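PDB 4ME2: pentacotripeptide-repeat region of PRORP domain-containing protein from Brachypodium distachyon, which probably binds RNA sequence-specifically as a chloroplast pentatricopeptide-repeat protein, with a recognition role linked to group II introns. Local coordinates for residues A[112-117]-A[147-152]; A[141-146]-A[188-193]; A[51-56]-A[86-91]. All blocks are in the same frame, centred on the assembly; numbering follows the deposited sequence.

Contact 1: A[112-117]-A[147-152]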
loop_
_atom_site.group_PDB
_atom_site.type_symbol
_atom_site.label_atom_id
_atom_site.label_comp_id
_atom_site.label_asym_id
_atom_site.label_seq_id
_atom_site.Cartn_x
_atom_site.Cartn_y
_atom_site.Cartn_z
ATOM N N PRO A 112 -7.697 16.396 -0.675
ATOM C CA PRO A 112 -6.855 17.265 -1.497
ATOM C C PRO A 112 -5.399 17.360 -1.039
ATOM O O PRO A 112 -4.522 17.592 -1.865
ATOM C CB PRO A 112 -7.526 18.635 -1.365
ATOM C CG PRO A 112 -8.946 18.333 -1.050
ATOM C CD PRO A 112 -8.906 17.093 -0.199
ATOM N N TRP A 113 -5.139 17.197 0.258
ATOM C CA TRP A 113 -3.780 17.307 0.789
ATOM C C TRP A 113 -2.953 16.049 0.676
ATOM O O TRP A 113 -1.744 16.065 0.938
ATOM C CB TRP A 113 -3.817 17.802 2.234
ATOM C CG TRP A 113 -4.799 17.056 3.091
ATOM C CD1 TRP A 113 -6.064 17.470 3.490
ATOM C CD2 TRP A 113 -4.630 15.720 3.665
ATOM N NE1 TRP A 113 -6.669 16.508 4.268
ATOM C CE2 TRP A 113 -5.860 15.437 4.411
ATOM C CE3 TRP A 113 -3.611 14.775 3.653
ATOM C CZ2 TRP A 113 -6.042 14.245 5.104
ATOM C CZ3 TRP A 113 -3.803 13.575 4.353
ATOM C CH2 TRP A 113 -4.990 13.321 5.061
ATOM N N TYR A 114 -3.582 14.949 0.265
ATOM C CA TYR A 114 -2.927 13.638 0.305
ATOM C C TYR A 114 -1.759 13.489 -0.665
ATOM O O TYR A 114 -1.851 13.894 -1.824
ATOM C CB TYR A 114 -3.948 12.522 0.068
ATOM C CG TYR A 114 -3.375 11.133 0.235
ATOM C CD1 TYR A 114 -3.172 10.591 1.502
ATOM C CD2 TYR A 114 -3.031 10.365 -0.875
ATOM C CE1 TYR A 114 -2.644 9.321 1.658
ATOM C CE2 TYR A 114 -2.498 9.092 -0.727
ATOM C CZ TYR A 114 -2.304 8.581 0.542
ATOM O OH TYR A 114 -1.785 7.322 0.708
ATOM N N ARG A 115 -0.670 12.906 -0.169
ATOM C CA ARG A 115 0.479 12.522 -0.990
ATOM C C ARG A 115 0.845 11.052 -0.784
ATOM O O ARG A 115 1.261 10.662 0.311
ATOM C CB ARG A 115 1.687 13.389 -0.664
ATOM C CG ARG A 115 1.572 14.821 -1.153
ATOM C CD ARG A 115 1.917 15.793 -0.041
ATOM N NE ARG A 115 3.352 15.871 0.234
ATOM C CZ ARG A 115 4.199 16.699 -0.376
ATOM N NH1 ARG A 115 3.770 17.529 -1.318
ATOM N NH2 ARG A 115 5.482 16.691 -0.047
ATOM N N PRO A 116 0.721 10.238 -1.844
ATOM C CA PRO A 116 1.024 8.808 -1.751
ATOM C C PRO A 116 2.411 8.563 -1.170
ATOM O O PRO A 116 3.390 9.174 -1.611
ATOM C CB PRO A 116 0.969 8.342 -3.208
ATOM C CG PRO A 116 0.044 9.302 -3.870
ATOM C CD PRO A 116 0.294 10.621 -3.202
ATOM N N ASP A 117 2.477 7.691 -0.170
ATOM C CA ASP A 117 3.726 7.332 0.473
ATOM C C ASP A 117 3.781 5.809 0.516
ATOM O O ASP A 117 3.047 5.189 1.289
ATOM C CB ASP A 117 3.791 7.934 1.883
ATOM C CG ASP A 117 5.047 7.541 2.646
ATOM O OD1 ASP A 117 5.986 6.973 2.052
ATOM O OD2 ASP A 117 5.095 7.813 3.864
ATOM N N ILE A 147 -1.135 1.910 -7.455
ATOM C CA ILE A 147 -0.692 1.952 -8.849
ATOM C C ILE A 147 -1.574 2.910 -9.649
ATOM O O ILE A 147 -1.068 3.737 -10.412
ATOM C CB ILE A 147 -0.629 0.543 -9.482
ATOM C CG1 ILE A 147 0.457 -0.284 -8.789
ATOM C CG2 ILE A 147 -0.343 0.626 -10.978
ATOM C CD1 ILE A 147 0.444 -1.758 -9.139
ATOM N N GLU A 148 -2.885 2.813 -9.437
ATOM C CA GLU A 148 -3.846 3.679 -10.121
ATOM C C GLU A 148 -3.650 5.153 -9.763
ATOM O O GLU A 148 -3.595 6.006 -10.654
ATOM C CB GLU A 148 -5.288 3.239 -9.849
ATOM C CG GLU A 148 -6.330 4.256 -10.310
ATOM C CD GLU A 148 -7.645 3.630 -10.750
ATOM O OE1 GLU A 148 -7.804 2.397 -10.632
ATOM O OE2 GLU A 148 -8.524 4.383 -11.230
ATOM N N GLU A 149 -3.531 5.460 -8.472
ATOM C CA GLU A 149 -3.377 6.859 -8.072
ATOM C C GLU A 149 -2.114 7.495 -8.661
ATOM O O GLU A 149 -2.077 8.699 -8.894
ATOM C CB GLU A 149 -3.441 7.040 -6.548
ATOM C CG GLU A 149 -2.206 6.584 -5.789
ATOM C CD GLU A 149 -2.431 6.442 -4.293
ATOM O OE1 GLU A 149 -3.524 6.787 -3.802
ATOM O OE2 GLU A 149 -1.498 5.991 -3.603
ATOM N N LYS A 150 -1.091 6.686 -8.922
ATOM C CA LYS A 150 0.125 7.189 -9.551
ATOM C C LYS A 150 -0.074 7.366 -11.050
ATOM O O LYS A 150 0.196 8.432 -11.597
ATOM C CB LYS A 150 1.298 6.243 -9.293
ATOM C CG LYS A 150 1.625 6.031 -7.827
ATOM C CD LYS A 150 2.304 7.241 -7.207
ATOM C CE LYS A 150 3.697 7.441 -7.786
ATOM N NZ LYS A 150 4.446 8.498 -7.055
ATOM N N GLU A 151 -0.560 6.319 -11.707
ATOM C CA GLU A 151 -0.622 6.298 -13.167
ATOM C C GLU A 151 -1.707 7.201 -13.744
ATOM O O GLU A 151 -1.536 7.771 -14.822
ATOM C CB GLU A 151 -0.769 4.864 -13.675
ATOM C CG GLU A 151 0.425 3.993 -13.329
ATOM C CD GLU A 151 0.380 2.632 -13.990
ATOM O OE1 GLU A 151 1.452 2.000 -14.096
ATOM O OE2 GLU A 151 -0.715 2.195 -14.402
ATOM N N ARG A 152 -2.813 7.342 -13.023
ATOM C CA ARG A 152 -3.898 8.220 -13.451
ATOM C C ARG A 152 -3.827 9.589 -12.760
ATOM O O ARG A 152 -4.738 10.408 -12.898
ATOM C CB ARG A 152 -5.254 7.551 -13.204
ATOM C CG ARG A 152 -5.397 6.168 -13.826
ATOM C CD ARG A 152 -6.752 5.555 -13.498
ATOM N NE ARG A 152 -7.713 6.561 -13.036
ATOM C CZ ARG A 152 -8.816 6.920 -13.688
ATOM N NH1 ARG A 152 -9.134 6.349 -14.842
ATOM N NH2 ARG A 152 -9.613 7.851 -13.178
HETATM O O HOH W 1 4.395 7.612 -4.441
#

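Contact 2: A[141-146]-A[188-193]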
loop_
_atom_site.group_PDB
_atom_site.type_symbol
_atom_site.label_atom_id
_atom_site.label_comp_id
_atom_site.label_asym_id
_atom_site.label_seq_id
_atom_site.Cartn_x
_atom_site.Cartn_y
_atom_site.Cartn_z
ATOM N N ALA A 141 -5.920 -4.991 -2.949
ATOM C CA ALA A 141 -6.703 -3.859 -3.423
ATOM C C ALA A 141 -5.987 -2.534 -3.161
ATOM O O ALA A 141 -6.017 -1.640 -4.008
ATOM C CB ALA A 141 -8.098 -3.861 -2.803
ATOM N N LEU A 142 -5.332 -2.421 -2.008
ATOM C CA LEU A 142 -4.565 -1.217 -1.684
ATOM C C LEU A 142 -3.440 -1.002 -2.699
ATOM O O LEU A 142 -3.176 0.135 -3.111
ATOM C CB LEU A 142 -4.005 -1.298 -0.260
ATOM C CG LEU A 142 -3.108 -0.138 0.198
ATOM C CD1 LEU A 142 -3.865 1.184 0.160
ATOM C CD2 LEU A 142 -2.546 -0.413 1.584
ATOM N N VAL A 143 -2.796 -2.094 -3.111
ATOM C CA VAL A 143 -1.721 -2.013 -4.098
ATOM C C VAL A 143 -2.252 -1.574 -5.463
ATOM O O VAL A 143 -1.638 -0.738 -6.124
ATOM C CB VAL A 143 -0.907 -3.319 -4.183
ATOM C CG1 VAL A 143 0.006 -3.310 -5.397
ATOM C CG2 VAL A 143 -0.091 -3.497 -2.913
ATOM N N GLU A 144 -3.398 -2.113 -5.873
ATOM C CA GLU A 144 -4.042 -1.637 -7.097
ATOM C C GLU A 144 -4.364 -0.146 -7.015
ATOM O O GLU A 144 -4.182 0.574 -7.995
ATOM C CB GLU A 144 -5.307 -2.437 -7.411
ATOM C CG GLU A 144 -5.035 -3.888 -7.766
ATOM C CD GLU A 144 -4.112 -4.043 -8.956
ATOM O OE1 GLU A 144 -4.411 -3.468 -10.027
ATOM O OE2 GLU A 144 -3.090 -4.747 -8.829
ATOM N N ALA A 145 -4.815 0.310 -5.845
ATOM C CA ALA A 145 -5.165 1.718 -5.639
ATOM C C ALA A 145 -3.936 2.620 -5.717
ATOM O O ALA A 145 -4.010 3.729 -6.244
ATOM C CB ALA A 145 -5.903 1.912 -4.317
ATOM N N PHE A 146 -2.813 2.132 -5.201
ATOM C CA PHE A 146 -1.553 2.857 -5.257
ATOM C C PHE A 146 -1.105 3.007 -6.706
ATOM O O PHE A 146 -0.754 4.100 -7.140
ATOM C CB PHE A 146 -0.493 2.126 -4.428
ATOM C CG PHE A 146 0.915 2.623 -4.643
ATOM C CD1 PHE A 146 1.221 3.981 -4.555
ATOM C CD2 PHE A 146 1.944 1.724 -4.898
ATOM C CE1 PHE A 146 2.522 4.431 -4.738
ATOM C CE2 PHE A 146 3.250 2.165 -5.075
ATOM C CZ PHE A 146 3.538 3.521 -4.999
ATOM N N TRP A 188 4.531 -8.360 -7.536
ATOM C CA TRP A 188 4.794 -8.345 -8.964
ATOM C C TRP A 188 4.176 -7.134 -9.630
ATOM O O TRP A 188 4.823 -6.475 -10.451
ATOM C CB TRP A 188 4.312 -9.629 -9.615
ATOM C CG TRP A 188 4.435 -9.544 -11.095
ATOM C CD1 TRP A 188 3.421 -9.349 -12.022
ATOM C CD2 TRP A 188 5.670 -9.561 -11.868
ATOM N NE1 TRP A 188 3.934 -9.286 -13.288
ATOM C CE2 TRP A 188 5.276 -9.413 -13.266
ATOM C CE3 TRP A 188 7.012 -9.715 -11.555
ATOM C CZ2 TRP A 188 6.206 -9.403 -14.291
ATOM C CZ3 TRP A 188 7.942 -9.707 -12.596
ATOM C CH2 TRP A 188 7.547 -9.554 -13.930
ATOM N N ARG A 189 2.927 -6.826 -9.279
ATOM C CA ARG A 189 2.231 -5.680 -9.868
ATOM C C ARG A 189 3.038 -4.400 -9.692
ATOM O O ARG A 189 3.247 -3.661 -10.655
ATOM C CB ARG A 189 0.817 -5.520 -9.291
ATOM C CG ARG A 189 -0.241 -6.391 -9.961
ATOM C CD ARG A 189 -1.275 -5.568 -10.733
ATOM N NE ARG A 189 -0.684 -4.620 -11.669
ATOM C CZ ARG A 189 -1.194 -3.426 -11.977
ATOM N NH1 ARG A 189 -2.316 -2.992 -11.420
ATOM N NH2 ARG A 189 -0.564 -2.651 -12.847
ATOM N N VAL A 190 3.500 -4.147 -8.468
ATOM C CA VAL A 190 4.302 -2.951 -8.177
ATOM C C VAL A 190 5.631 -2.970 -8.931
ATOM O O VAL A 190 6.016 -1.976 -9.567
ATOM C CB VAL A 190 4.601 -2.804 -6.669
ATOM C CG1 VAL A 190 5.620 -1.696 -6.436
ATOM C CG2 VAL A 190 3.328 -2.517 -5.889
ATOM N N TYR A 191 6.341 -4.093 -8.831
ATOM C CA TYR A 191 7.626 -4.242 -9.509
ATOM C C TYR A 191 7.491 -4.019 -11.017
ATOM O O TYR A 191 8.273 -3.277 -11.618
ATOM C CB TYR A 191 8.243 -5.613 -9.206
ATOM C CG TYR A 191 9.513 -5.890 -9.978
ATOM C CD1 TYR A 191 9.477 -6.601 -11.180
ATOM C CD2 TYR A 191 10.749 -5.443 -9.513
ATOM C CE1 TYR A 191 10.641 -6.859 -11.895
ATOM C CE2 TYR A 191 11.919 -5.698 -10.220
ATOM C CZ TYR A 191 11.857 -6.403 -11.408
ATOM O OH TYR A 191 13.015 -6.654 -12.106
ATOM N N GLU A 192 6.490 -4.647 -11.625
ATOM C CA GLU A 192 6.281 -4.523 -13.063
ATOM C C GLU A 192 5.953 -3.088 -13.474
ATOM O O GLU A 192 6.568 -2.551 -14.394
ATOM C CB GLU A 192 5.188 -5.472 -13.541
ATOM C CG GLU A 192 4.832 -5.293 -15.004
ATOM C CD GLU A 192 3.701 -6.197 -15.437
ATOM O OE1 GLU A 192 3.911 -7.005 -16.365
ATOM O OE2 GLU A 192 2.606 -6.108 -14.846
ATOM N N ALA A 193 4.995 -2.470 -12.789
ATOM C CA ALA A 193 4.565 -1.114 -13.138
ATOM C C ALA A 193 5.681 -0.084 -12.957
ATOM O O ALA A 193 5.920 0.732 -13.848
ATOM C CB ALA A 193 3.325 -0.716 -12.348
#

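Contact 3: A[51-56]-A[86-91]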
loop_
_atom_site.group_PDB
_atom_site.type_symbol
_atom_site.label_atom_id
_atom_site.label_comp_id
_atom_site.label_asym_id
_atom_site.label_seq_id
_atom_site.Cartn_x
_atom_site.Cartn_y
_atom_site.Cartn_z
ATOM N N HIS A 51 -13.275 11.382 19.281
ATOM C CA HIS A 51 -14.689 11.196 18.972
ATOM C C HIS A 51 -14.877 10.409 17.703
ATOM O O HIS A 51 -15.724 9.519 17.645
ATOM C CB HIS A 51 -15.425 12.534 18.895
ATOM C CG HIS A 51 -15.780 13.116 20.244
ATOM N ND1 HIS A 51 -15.978 14.436 20.436
ATOM C CD2 HIS A 51 -15.966 12.506 21.485
ATOM C CE1 HIS A 51 -16.279 14.661 21.730
ATOM N NE2 HIS A 51 -16.270 13.478 22.371
ATOM N N ALA A 52 -14.072 10.719 16.684
ATOM C CA ALA A 52 -14.174 10.047 15.391
ATOM C C ALA A 52 -13.783 8.572 15.473
ATOM O O ALA A 52 -14.419 7.721 14.844
ATOM C CB ALA A 52 -13.339 10.770 14.345
ATOM N N VAL A 53 -12.745 8.272 16.247
ATOM C CA VAL A 53 -12.332 6.883 16.459
ATOM C C VAL A 53 -13.454 6.121 17.153
ATOM O O VAL A 53 -13.798 5.002 16.762
ATOM C CB VAL A 53 -11.034 6.788 17.293
ATOM C CG1 VAL A 53 -10.775 5.353 17.749
ATOM C CG2 VAL A 53 -9.849 7.309 16.493
ATOM N N GLN A 54 -14.045 6.727 18.176
ATOM C CA GLN A 54 -15.110 6.031 18.890
ATOM C C GLN A 54 -16.337 5.792 18.016
ATOM O O GLN A 54 -16.933 4.715 18.061
ATOM C CB GLN A 54 -15.438 6.721 20.216
ATOM C CG GLN A 54 -14.336 6.523 21.254
ATOM C CD GLN A 54 -13.967 5.056 21.454
ATOM O OE1 GLN A 54 -14.769 4.265 21.949
ATOM N NE2 GLN A 54 -12.748 4.689 21.066
ATOM N N ALA A 55 -16.692 6.785 17.203
ATOM C CA ALA A 55 -17.812 6.660 16.274
ATOM C C ALA A 55 -17.581 5.548 15.252
ATOM O O ALA A 55 -18.485 4.761 14.978
ATOM C CB ALA A 55 -18.085 7.984 15.575
ATOM N N LEU A 56 -16.377 5.480 14.687
ATOM C CA LEU A 56 -16.087 4.457 13.688
ATOM C C LEU A 56 -16.200 3.057 14.294
ATOM O O LEU A 56 -16.737 2.147 13.666
ATOM C CB LEU A 56 -14.709 4.671 13.053
ATOM C CG LEU A 56 -14.317 3.678 11.953
ATOM C CD1 LEU A 56 -15.417 3.540 10.916
ATOM C CD2 LEU A 56 -13.006 4.079 11.292
ATOM N N LEU A 86 -5.371 11.912 10.224
ATOM C CA LEU A 86 -4.183 11.086 10.345
ATOM C C LEU A 86 -3.983 10.599 11.782
ATOM O O LEU A 86 -3.484 9.497 11.988
ATOM C CB LEU A 86 -2.946 11.832 9.834
ATOM C CG LEU A 86 -2.963 12.224 8.350
ATOM C CD1 LEU A 86 -1.776 13.118 8.023
ATOM C CD2 LEU A 86 -2.971 10.999 7.447
ATOM N N ALA A 87 -4.374 11.411 12.761
ATOM C CA ALA A 87 -4.261 11.009 14.169
ATOM C C ALA A 87 -5.252 9.893 14.481
ATOM O O ALA A 87 -4.913 8.947 15.194
ATOM C CB ALA A 87 -4.470 12.192 15.106
ATOM N N ALA A 88 -6.465 10.008 13.942
ATOM C CA ALA A 88 -7.490 8.969 14.107
ATOM C C ALA A 88 -7.035 7.661 13.465
ATOM O O ALA A 88 -7.170 6.585 14.055
ATOM C CB ALA A 88 -8.819 9.417 13.519
ATOM N N MET A 89 -6.496 7.757 12.250
ATOM C CA MET A 89 -5.940 6.590 11.572
ATOM C C MET A 89 -4.868 5.909 12.418
ATOM O O MET A 89 -4.898 4.694 12.611
ATOM C CB MET A 89 -5.355 6.989 10.214
ATOM C CG MET A 89 -4.822 5.822 9.408
ATOM S SD MET A 89 -4.029 6.386 7.896
ATOM C CE MET A 89 -2.607 7.233 8.572
ATOM N N ALA A 90 -3.932 6.702 12.930
ATOM C CA ALA A 90 -2.804 6.162 13.681
ATOM C C ALA A 90 -3.261 5.531 14.989
ATOM O O ALA A 90 -2.699 4.532 15.422
ATOM C CB ALA A 90 -1.763 7.243 13.941
ATOM N N GLU A 91 -4.273 6.114 15.616
ATOM C CA GLU A 91 -4.803 5.544 16.850
ATOM C C GLU A 91 -5.528 4.223 16.601
ATOM O O GLU A 91 -5.429 3.290 17.402
ATOM C CB GLU A 91 -5.717 6.531 17.562
ATOM C CG GLU A 91 -6.359 5.988 18.837
ATOM C CD GLU A 91 -5.359 5.651 19.943
ATOM O OE1 GLU A 91 -4.150 5.940 19.806
ATOM O OE2 GLU A 91 -5.792 5.094 20.973
#

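Contact 1: A[112-117]-A[147-152]
Pro-116 and Glu-149 make the close part of this contact. The proline ring lies alongside the acid side chain, and the two run in opposite directions. Pro-116 CB is 3.4 Å from Glu-149 OE2. Pro-116 CG is 3.8 Å from Glu-149 CD and also reaches the aliphatic part, 4.0 Å from Glu-149 CG. The acid gets there because its CG sits between the backbone N and the carbonyl carbon (chi1 74°) and the chain then runs out extended toward the loop. Tyr-114 crosses it at about a right angle, with Tyr-114 CE2 4.0 Å from Glu-149 OE1 and the ring plane 47° from the carboxylate. The carboxylate is held from outside the two segments: OE1 by a salt bridge to Arg-109, OE2 by the hydroxyl of Tyr-121, which also bonds Tyr-114 OH. In this array of helix-turn-helix repeats, 112-117 is the link between helices 98-109 and 118-126. Asp-117 is the N-cap of the second of these. Segment 147-152 is the last turn of helix 133-151 and the residue after it. The Lys-150 side is looser. Lys-150 CD stays 4.4 Å from Pro-116 CB. Lys-150 NZ gives a 2.8 Å hydrogen bond to a water, which bonds weakly back to Pro-116 O. The same ammonium group forms a salt bridge with Glu-166.

Contact 2: A[141-146]-A[188-193]
Glu-144 and Arg-189 form a salt bridge between helices 133-151 and 184-197. Arg-189 NH1 donates to Glu-144 OE1 over 2.6 Å, a short bond that is clearly bent, with an N-H...O angle of 133°. The oxygen sits at the edge of the guanidinium, only 6° out of its plane. On the acid side the donor meets the syn side of OE1, 25° out of the carboxylate plane. Both side chains are folded to make this fit. Glu-144 bends at chi2, while Arg-189 bends at chi2 and chi3, and the two chains cross at about a right angle. An alanine in place of Arg-189 would probably leave the Glu-144 carboxylate without this cationic mate and open a gap where the arginine chain lies. Deeper in, two valines meet. Their first torsions set one methyl of each against the other, and the side chains cross at about a right angle. The methyls are 3.5 Å apart, Val-143 CG1 to Val-190 CG2, tighter than usual for carbons. Both residues are buried. Helix 168-180 adds Leu-178 against Val-143, and Leu-171 and Val-175 against Val-190. This helix, which lies between the two in sequence, packs on both. Such packing of every second helix, apolar inside with a charged pair at the margin, fits an alpha-solenoid of pentatricopeptide helix-turn-helix repeats.

Contact 3: A[51-56]-A[86-91]
Glu-91 meets Val-53 with its CB, 4.3 Å from Val-53 CG2, and neither a face nor an edge of its flat carboxylate touches the valine. This is helix-on-helix packing in an array of helix-turn-helix repeats. The carboxylate instead pairs with Arg-94 on the same helix, through a salt bridge from OE2. The other flat group is the peptide carbonyl of Ala-88: Ala-88 O is 3.7 Å from Val-53 CG2. Helices 47-59 and 82-94 lie next to each other, and helix 66-77 comes between them along the chain. Ala-52, Ala-55 and Leu-56 of helix 47-59 pack on helix 66-77, so the first helix is covered from there as well. Val-53 also touches Leu-92, further along helix 82-94. The backbones can come close because Ala-88 is small: Val-53 CA and Ala-88 CA are 5.8 Å apart. The contact is mostly apolar, with Val-53 and Ala-88 buried, and it has a single branch at its centre. Val-53 CG1 is anti to the backbone N (chi1 168°). This leaves CG2 anti to the carbonyl carbon and directed at the partner helix. There Val-53 CG2 lies 3.7 Å from Ala-88 CA and 3.8 Å from Ala-88 CB.

Contact 3 comes first along the chain and is complete before contact 1 begins. Contacts 1 and 2 interleave, and both use helix 133-151. Their centres are about 12 Å apart, and they touch through Ile-147, on Arg-189 and Ala-193, and Glu-151, on Ala-193. Contact 3 is centred about 22 Å from contact 1 and 27 Å from contact 2. It meets contact 1 where Trp-113 packs on Leu-86, while its nearest atoms are about 9 Å from contact 2. Contacts 2 and 3 each join two helices with one helix between them in sequence. Contact 1 ties a linking loop to a helix end. This joining in chain order is consistent with a pentatricopeptide-repeat alpha-solenoid that probably binds RNA.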